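Local coordinates for copper-transporting ATPase (PDB 2YJ3), which probably couples ATP hydrolysis to the movement of metal cations, such as copper, across the cell membrane as a type IB P-type ATPase, at residues L56-A64 with V99-V110. The protein carries 1 engineered substitution. Numbering follows the deposited sequence.
Sequences LAYAASVEA and VRGKISDKIIEV
In the nucleotide-binding domain of this P-type ATPase, helix 53-63 packs across one face of the antiparallel sheet, here the hairpin of strands 98-103 and 106-111. Tyr58, Val62 and Glu63 carry most of the contact on the helix side. The Tyr58 ring has Ile108 CD1 over one face. Ile103 CG2 lies 3.7 Å from Tyr58 CE1, oblique to the ring. Lys106 NZ reaches the ring edge near its plane and donates a hydrogen bond to Tyr58 OH (3.0 Å). Lys106 ends the type I' turn and is bent at chi2, chi3 and chi4, which curls its amine back to the hydroxyl. A phenylalanine here has no hydroxyl, and the Lys106 amine would probably be left without this partner and set free to turn. Val62 packs close over the backbone at Gly101. Val62 CG1 is pressed on Val99 CG1 at 3.3 Å, a tight pair, while Val62 CG2 meets Ile108 CG2 at 3.8 Å. Ser61 OG donates a hydrogen bond to Ala57 O (2.6 Å), which Ser61 N reaches from the opposite face of the carbonyl plane. Ser61 CB touches Ile103 CD1. Glu63 folds at chi2 (-74°), and its carboxylate lies against Val99 CG1 and Val110 CG1 (Glu63 OE2 to Val110 CG1 3.4 Å). Glu63 binds ATP and AMP in other structures of this protein. The contact is therefore largely apolar, with one hydrogen bond beside the turn and the carboxylate of Glu63, a nucleotide-binding residue, resting on two valines.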
# COMPACT_ATOMS: atom_id res chain seq x y z
N LEU A 56 20.18 11.84 10.08
CA LEU A 56 18.72 11.90 10.08
C LEU A 56 18.25 13.15 9.34
O LEU A 56 17.38 13.09 8.48
CB LEU A 56 18.20 11.88 11.53
CG LEU A 56 16.69 12.00 11.76
CD1 LEU A 56 15.92 11.02 10.88
CD2 LEU A 56 16.32 11.84 13.27
N ALA A 57 18.85 14.29 9.67
CA ALA A 57 18.45 15.56 9.08
C ALA A 57 18.76 15.59 7.59
O ALA A 57 18.03 16.20 6.82
CB ALA A 57 19.15 16.71 9.77
N TYR A 58 19.86 14.95 7.20
CA TYR A 58 20.25 14.90 5.80
C TYR A 58 19.24 14.07 5.01
O TYR A 58 18.74 14.50 3.99
CB TYR A 58 21.66 14.31 5.64
CG TYR A 58 22.79 15.27 5.94
CD1 TYR A 58 22.55 16.64 6.06
CD2 TYR A 58 24.10 14.82 6.11
CE1 TYR A 58 23.56 17.52 6.34
CE2 TYR A 58 25.13 15.71 6.38
CZ TYR A 58 24.86 17.06 6.48
OH TYR A 58 25.87 17.97 6.74
N ALA A 59 18.94 12.88 5.49
CA ALA A 59 17.99 12.01 4.81
C ALA A 59 16.61 12.69 4.66
O ALA A 59 16.02 12.65 3.60
CB ALA A 59 17.85 10.71 5.57
N ALA A 60 16.11 13.27 5.74
CA ALA A 60 14.79 13.91 5.73
C ALA A 60 14.77 15.10 4.78
O ALA A 60 13.77 15.35 4.09
CB ALA A 60 14.41 14.36 7.16
N SER A 61 15.88 15.84 4.76
CA SER A 61 16.00 17.00 3.90
C SER A 61 15.90 16.59 2.43
O SER A 61 15.27 17.28 1.64
CB SER A 61 17.31 17.76 4.17
OG SER A 61 17.35 18.28 5.49
N VAL A 62 16.51 15.47 2.06
CA VAL A 62 16.36 15.02 0.68
C VAL A 62 14.97 14.42 0.45
O VAL A 62 14.33 14.67 -0.57
CB VAL A 62 17.46 14.00 0.28
CG1 VAL A 62 17.21 13.49 -1.13
CG2 VAL A 62 18.83 14.65 0.38
N GLU A 63 14.49 13.64 1.40
CA GLU A 63 13.18 13.00 1.25
C GLU A 63 12.04 14.02 1.18
O GLU A 63 10.95 13.72 0.67
CB GLU A 63 12.93 12.00 2.38
CG GLU A 63 13.78 10.75 2.30
CD GLU A 63 13.31 9.79 1.20
OE1 GLU A 63 12.75 10.25 0.19
OE2 GLU A 63 13.50 8.57 1.37
N ALA A 64 12.29 15.23 1.67
CA ALA A 64 11.25 16.27 1.67
C ALA A 64 10.87 16.73 0.27
O ALA A 64 9.93 17.50 0.10
CB ALA A 64 11.66 17.47 2.53
N VAL A 99 16.34 8.31 -3.69
CA VAL A 99 16.41 9.74 -3.91
C VAL A 99 17.84 10.22 -3.68
O VAL A 99 18.63 9.54 -3.04
CB VAL A 99 15.38 10.47 -3.00
CG1 VAL A 99 15.87 10.55 -1.54
CG2 VAL A 99 15.08 11.80 -3.53
N ARG A 100 18.19 11.38 -4.23
CA ARG A 100 19.56 11.89 -4.09
C ARG A 100 19.60 13.40 -4.10
O ARG A 100 18.73 14.04 -4.70
CB ARG A 100 20.45 11.36 -5.22
CG ARG A 100 21.89 11.84 -5.09
CD ARG A 100 22.78 11.44 -6.27
NE ARG A 100 22.48 12.19 -7.48
CZ ARG A 100 22.78 13.48 -7.68
NH1 ARG A 100 23.40 14.18 -6.73
NH2 ARG A 100 22.46 14.07 -8.82
N GLY A 101 20.61 13.98 -3.47
CA GLY A 101 20.74 15.43 -3.42
C GLY A 101 22.03 15.89 -2.76
O GLY A 101 22.72 15.11 -2.11
N LYS A 102 22.34 17.17 -2.90
CA LYS A 102 23.54 17.73 -2.29
C LYS A 102 23.21 18.71 -1.17
O LYS A 102 22.38 19.60 -1.33
CB LYS A 102 24.40 18.40 -3.36
CG LYS A 102 25.68 19.07 -2.86
CD LYS A 102 26.61 19.35 -4.05
CE LYS A 102 27.53 20.55 -3.82
NZ LYS A 102 26.80 21.85 -3.79
N ILE A 103 23.88 18.53 -0.04
CA ILE A 103 23.71 19.39 1.12
C ILE A 103 25.09 19.62 1.70
O ILE A 103 25.88 18.68 1.82
CB ILE A 103 22.86 18.70 2.21
CG1 ILE A 103 21.52 18.21 1.67
CG2 ILE A 103 22.67 19.62 3.43
CD1 ILE A 103 20.70 17.47 2.73
N SER A 104 25.37 20.87 2.05
CA SER A 104 26.66 21.26 2.63
C SER A 104 27.85 20.60 1.93
O SER A 104 28.70 19.98 2.58
CB SER A 104 26.70 20.96 4.13
OG SER A 104 25.93 21.91 4.86
N ASP A 105 27.89 20.73 0.61
CA ASP A 105 28.98 20.18 -0.22
C ASP A 105 29.04 18.66 -0.22
O ASP A 105 29.97 18.09 -0.79
CB ASP A 105 30.34 20.73 0.21
CG ASP A 105 30.45 22.23 0.06
OD1 ASP A 105 29.78 22.80 -0.84
OD2 ASP A 105 31.21 22.84 0.84
N LYS A 106 28.09 18.02 0.44
CA LYS A 106 28.06 16.56 0.55
C LYS A 106 26.94 15.94 -0.28
O LYS A 106 25.83 16.47 -0.35
CB LYS A 106 27.91 16.14 2.02
CG LYS A 106 29.22 15.92 2.77
CD LYS A 106 29.38 16.88 3.94
CE LYS A 106 28.15 16.88 4.83
NZ LYS A 106 28.49 16.63 6.27
N ILE A 107 27.22 14.79 -0.88
CA ILE A 107 26.20 14.09 -1.66
C ILE A 107 25.46 13.08 -0.81
O ILE A 107 26.05 12.14 -0.27
CB ILE A 107 26.82 13.37 -2.88
CG1 ILE A 107 27.50 14.37 -3.81
CG2 ILE A 107 25.75 12.59 -3.64
CD1 ILE A 107 26.60 15.49 -4.29
N ILE A 108 24.15 13.25 -0.71
CA ILE A 108 23.34 12.36 0.11
C ILE A 108 22.40 11.54 -0.74
O ILE A 108 21.74 12.06 -1.63
CB ILE A 108 22.51 13.14 1.17
CG1 ILE A 108 23.40 13.60 2.32
CG2 ILE A 108 21.44 12.22 1.76
CD1 ILE A 108 24.12 14.87 2.05
N GLU A 109 22.34 10.24 -0.46
CA GLU A 109 21.44 9.33 -1.15
C GLU A 109 20.64 8.54 -0.15
O GLU A 109 21.20 8.03 0.83
CB GLU A 109 22.24 8.32 -1.97
CG GLU A 109 23.10 8.91 -3.03
CD GLU A 109 23.82 7.83 -3.83
OE1 GLU A 109 24.90 7.37 -3.37
OE2 GLU A 109 23.29 7.43 -4.89
N VAL A 110 19.35 8.42 -0.40
CA VAL A 110 18.49 7.57 0.42
C VAL A 110 17.87 6.53 -0.50
O VAL A 110 17.15 6.86 -1.43
CB VAL A 110 17.40 8.40 1.13
CG1 VAL A 110 16.62 7.52 2.09
CG2 VAL A 110 18.03 9.58 1.86